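Local structure of collagen adhesin (Staphylococcus aureus, 2F68) at residues A[45-48]-A[49-52]; A[170-173]-A[174-177]. The protein binds collagen as a surface adhesin of Staphylococcus aureus, probably by closing two beta-rich domains around the triple helix. One frame throughout, in Å; residues are numbered along the deposited sequence.

Interaction 1 of 2, residues A[45-48]-A[49-52]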
loop_
_atom_site.group_PDB
_atom_site.type_symbol
_atom_site.label_atom_id
_atom_site.label_comp_id
_atom_site.label_asym_id
_atom_site.label_seq_id
_atom_site.Cartn_x
_atom_site.Cartn_y
_atom_site.Cartn_z
ATOM N N LYS A 45 7.942 -34.477 -10.230
ATOM C CA LYS A 45 8.283 -33.652 -11.390
ATOM C C LYS A 45 7.224 -32.579 -11.645
ATOM O O LYS A 45 6.026 -32.873 -11.691
ATOM C CB LYS A 45 8.464 -34.532 -12.634
ATOM C CG LYS A 45 8.961 -33.791 -13.871
ATOM C CD LYS A 45 9.012 -34.709 -15.085
ATOM C CE LYS A 45 9.329 -33.939 -16.360
ATOM N NZ LYS A 45 10.720 -33.403 -16.380
ATOM N N ILE A 46 7.680 -31.339 -11.804
ATOM C CA ILE A 46 6.797 -30.203 -12.069
ATOM C C ILE A 46 6.343 -30.221 -13.530
ATOM O O ILE A 46 7.168 -30.240 -14.448
ATOM C CB ILE A 46 7.475 -28.851 -11.721
ATOM C CG1 ILE A 46 7.960 -28.855 -10.264
ATOM C CG2 ILE A 46 6.517 -27.684 -11.967
ATOM C CD1 ILE A 46 9.005 -27.798 -9.943
ATOM N N GLN A 47 5.027 -30.220 -13.728
ATOM C CA GLN A 47 4.430 -30.333 -15.058
ATOM C C GLN A 47 3.744 -29.039 -15.500
ATOM O O GLN A 47 3.683 -28.066 -14.743
ATOM C CB GLN A 47 3.430 -31.495 -15.094
ATOM C CG GLN A 47 4.051 -32.872 -14.879
ATOM C CD GLN A 47 3.014 -33.977 -14.764
ATOM O OE1 GLN A 47 2.982 -34.711 -13.777
ATOM N NE2 GLN A 47 2.159 -34.099 -15.775
ATOM N N ASN A 48 3.237 -29.041 -16.732
ATOM C CA ASN A 48 2.477 -27.920 -17.279
ATOM C C ASN A 48 1.106 -27.801 -16.618
ATOM O O ASN A 48 0.341 -28.768 -16.575
ATOM C CB ASN A 48 2.335 -28.067 -18.801
ATOM C CG ASN A 48 1.415 -27.018 -19.418
ATOM O OD1 ASN A 48 1.436 -25.846 -19.040
ATOM N ND2 ASN A 48 0.609 -27.442 -20.384
ATOM N N GLY A 49 0.809 -26.612 -16.103
ATOM C CA GLY A 49 -0.469 -26.345 -15.447
ATOM C C GLY A 49 -0.443 -26.517 -13.941
ATOM O O GLY A 49 -1.448 -26.276 -13.269
ATOM N N ASP A 50 0.704 -26.937 -13.412
ATOM C CA ASP A 50 0.884 -27.122 -11.973
ATOM C C ASP A 50 0.908 -25.783 -11.244
ATOM O O ASP A 50 1.515 -24.820 -11.721
ATOM C CB ASP A 50 2.172 -27.901 -11.688
ATOM C CG ASP A 50 2.112 -29.344 -12.172
ATOM O OD1 ASP A 50 1.184 -29.697 -12.932
ATOM O OD2 ASP A 50 3.004 -30.129 -11.790
ATOM N N MET A 51 0.244 -25.726 -10.091
ATOM C CA MET A 51 0.179 -24.494 -9.304
ATOM C C MET A 51 0.508 -24.678 -7.822
ATOM O O MET A 51 0.119 -25.670 -7.202
ATOM C CB MET A 51 -1.172 -23.784 -9.475
ATOM C CG MET A 51 -2.407 -24.651 -9.242
ATOM S SD MET A 51 -3.884 -23.697 -8.822
ATOM C CE MET A 51 -4.046 -22.605 -10.235
ATOM N N ILE A 52 1.232 -23.703 -7.276
ATOM C CA ILE A 52 1.570 -23.659 -5.856
ATOM C C ILE A 52 0.833 -22.488 -5.204
ATOM O O ILE A 52 0.972 -21.341 -5.635
ATOM C CB ILE A 52 3.099 -23.522 -5.637
ATOM C CG1 ILE A 52 3.832 -24.761 -6.166
ATOM C CG2 ILE A 52 3.413 -23.294 -4.160
ATOM C CD1 ILE A 52 5.320 -24.556 -6.411
#
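Asp50 OD2 is gripped by two partners: the backbone N of Gln47 donates to it at 2.8 Å, a nearly straight bond with an N-H...O angle of 166°, and Arg10 forms a salt bridge to the same oxygen. The Gln47 bond spans a type II beta turn running from Gln47 to Asp50 that delivers the chain into strand 50-54 of the Ig-like domain. The Gln47 N-H comes down on OD2 from above the carboxylate, 70° out of its plane. CG of Asp50 stands beside its own backbone N and anti to the carbonyl carbon (chi1 -67°), which folds the acid back over the start of the turn. There Gln47 CB packs 3.6 Å from each of OD1 and OD2 of Asp50, while the rest of the glutamine extends away. The classical turn bond, Asp50 N to Gln47 O at 3.5 Å, is weak, so the side-chain bond to Gln47 N is the shorter link across the turn. Gly49 takes the third position with a positive phi, a usual place for glycine in this turn type. Arg10 also makes a weak bond to Lys45 O and thereby ties the approach to the turn to its exit; the positive charge beside Asp50 would be expected to keep the acid ionised. Ile46 points its side chain into the domain, against Phe39 and Phe94. At the outer corner of the turn, Glu99 OE2 accepts a hydrogen bond from Asn48 N.

Interaction 2 of 2, residues A[170-173]-A[174-177]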
loop_
_atom_site.group_PDB
_atom_site.type_symbol
_atom_site.label_atom_id
_atom_site.label_comp_id
_atom_site.label_asym_id
_atom_site.label_seq_id
_atom_site.Cartn_x
_atom_site.Cartn_y
_atom_site.Cartn_z
ATOM N N PHE A 170 -2.512 11.860 2.020
ATOM C CA PHE A 170 -3.486 12.476 2.918
ATOM C C PHE A 170 -2.966 13.777 3.523
ATOM O O PHE A 170 -1.916 13.796 4.171
ATOM C CB PHE A 170 -3.881 11.502 4.036
ATOM C CG PHE A 170 -4.640 10.294 3.558
ATOM C CD1 PHE A 170 -3.968 9.126 3.206
ATOM C CD2 PHE A 170 -6.029 10.319 3.472
ATOM C CE1 PHE A 170 -4.668 8.006 2.766
ATOM C CE2 PHE A 170 -6.738 9.203 3.036
ATOM C CZ PHE A 170 -6.055 8.044 2.681
ATOM N N LEU A 171 -3.707 14.860 3.303
ATOM C CA LEU A 171 -3.404 16.157 3.905
ATOM C C LEU A 171 -4.397 16.463 5.023
ATOM O O LEU A 171 -5.490 16.979 4.776
ATOM C CB LEU A 171 -3.410 17.271 2.849
ATOM C CG LEU A 171 -2.102 17.619 2.129
ATOM C CD1 LEU A 171 -1.659 16.516 1.178
ATOM C CD2 LEU A 171 -2.253 18.933 1.379
ATOM N N ASN A 172 -4.004 16.134 6.249
ATOM C CA ASN A 172 -4.866 16.290 7.417
ATOM C C ASN A 172 -4.654 17.632 8.120
ATOM O O ASN A 172 -3.697 17.804 8.878
ATOM C CB ASN A 172 -4.660 15.121 8.389
ATOM C CG ASN A 172 -4.966 13.771 7.758
ATOM O OD1 ASN A 172 -6.038 13.565 7.187
ATOM N ND2 ASN A 172 -4.024 12.841 7.869
ATOM N N ILE A 173 -5.559 18.573 7.859
ATOM C CA ILE A 173 -5.451 19.942 8.370
ATOM C C ILE A 173 -6.427 20.187 9.522
ATOM O O ILE A 173 -7.592 19.788 9.452
ATOM C CB ILE A 173 -5.700 20.992 7.251
ATOM C CG1 ILE A 173 -4.982 20.593 5.954
ATOM C CG2 ILE A 173 -5.266 22.385 7.710
ATOM C CD1 ILE A 173 -5.472 21.322 4.713
ATOM N N ASN A 174 -5.933 20.850 10.571
ATOM C CA ASN A 174 -6.718 21.203 11.764
ATOM C C ASN A 174 -7.485 20.011 12.347
ATOM O O ASN A 174 -8.717 20.015 12.417
ATOM C CB ASN A 174 -7.650 22.393 11.476
ATOM C CG ASN A 174 -8.178 23.053 12.745
ATOM O OD1 ASN A 174 -7.663 22.836 13.844
ATOM N ND2 ASN A 174 -9.212 23.873 12.592
ATOM N N ASN A 175 -6.731 19.001 12.772
ATOM C CA ASN A 175 -7.283 17.727 13.238
ATOM C C ASN A 175 -8.124 17.802 14.513
ATOM O O ASN A 175 -9.017 16.978 14.718
ATOM C CB ASN A 175 -6.160 16.701 13.417
ATOM C CG ASN A 175 -5.482 16.345 12.109
ATOM O OD1 ASN A 175 -6.114 15.822 11.192
ATOM N ND2 ASN A 175 -4.186 16.621 12.021
ATOM N N GLU A 176 -7.837 18.786 15.360
ATOM C CA GLU A 176 -8.535 18.941 16.638
ATOM C C GLU A 176 -9.658 19.979 16.579
ATOM O O GLU A 176 -10.278 20.288 17.602
ATOM C CB GLU A 176 -7.541 19.280 17.757
ATOM C CG GLU A 176 -6.491 18.199 18.027
ATOM C CD GLU A 176 -7.091 16.873 18.472
ATOM O OE1 GLU A 176 -7.965 16.875 19.366
ATOM O OE2 GLU A 176 -6.680 15.825 17.931
ATOM N N LYS A 177 -9.917 20.500 15.377
ATOM C CA LYS A 177 -10.979 21.488 15.124
ATOM C C LYS A 177 -10.859 22.728 16.019
ATOM O O LYS A 177 -11.848 23.198 16.589
ATOM C CB LYS A 177 -12.372 20.849 15.254
ATOM C CG LYS A 177 -12.616 19.664 14.328
ATOM C CD LYS A 177 -13.940 18.981 14.645
ATOM C CE LYS A 177 -14.100 17.677 13.875
ATOM N NZ LYS A 177 -13.173 16.611 14.353
#
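The amides of Asn172 and Asn175 are inclined at 60° to each other and do not stack. Instead, Asn172 CB sits level with the plane of the Asn175 amide, beside its oxygen edge and 3.2 Å from Asn175 OD1, and Tyr154 touches both side chains. Asn172 O lies well off that plane, which fits the weak, bent bond it receives from Asn175 ND2, 3.4 Å long with an angle of 127°; the stronger partner of ND2 is Val151 O. CG of Asn175 is turned beside its own backbone N (chi1 -65°), which brings the amide back over the end of the strand. The amide of Asn172 is engaged elsewhere, through OD1 with Ser255 OG on the adjacent strand 252-262. Ile173 faces inward onto Ile184, Ile186 and Ile256. Asn174 bonds through its amide to Gly249 O and Ser178 N. From there the chain turns tightly, with Lys177 N donating to Asn174 O at 3.2 Å. The whole is a strand exit in the beta sandwich of the collagen-binding domain: strand 166-173 gives way at Asn174, in a left-handed backbone conformation, to a type I beta turn.

How the interactions relate
The two contacts are far apart, about 52 Å between centres and about 31 Å between nearest atoms, on opposite sides of the chain's centre. Interaction 1 comes first along the chain, where a loop leads into strand 50-54 of the Ig-like domain; interaction 2 follows in the collagen-binding domain, where strand 166-173 leaves its five-stranded antiparallel sheet. They share no sheet, and one turn starts a strand while the other ends one. The domains are nevertheless joined beyond the linker, because the late strand 300-307 pairs with strand 104-116 in the sheet that includes 50-54. This is consistent with the collagen hug, in which two domains embrace collagen and the chain end fastens them.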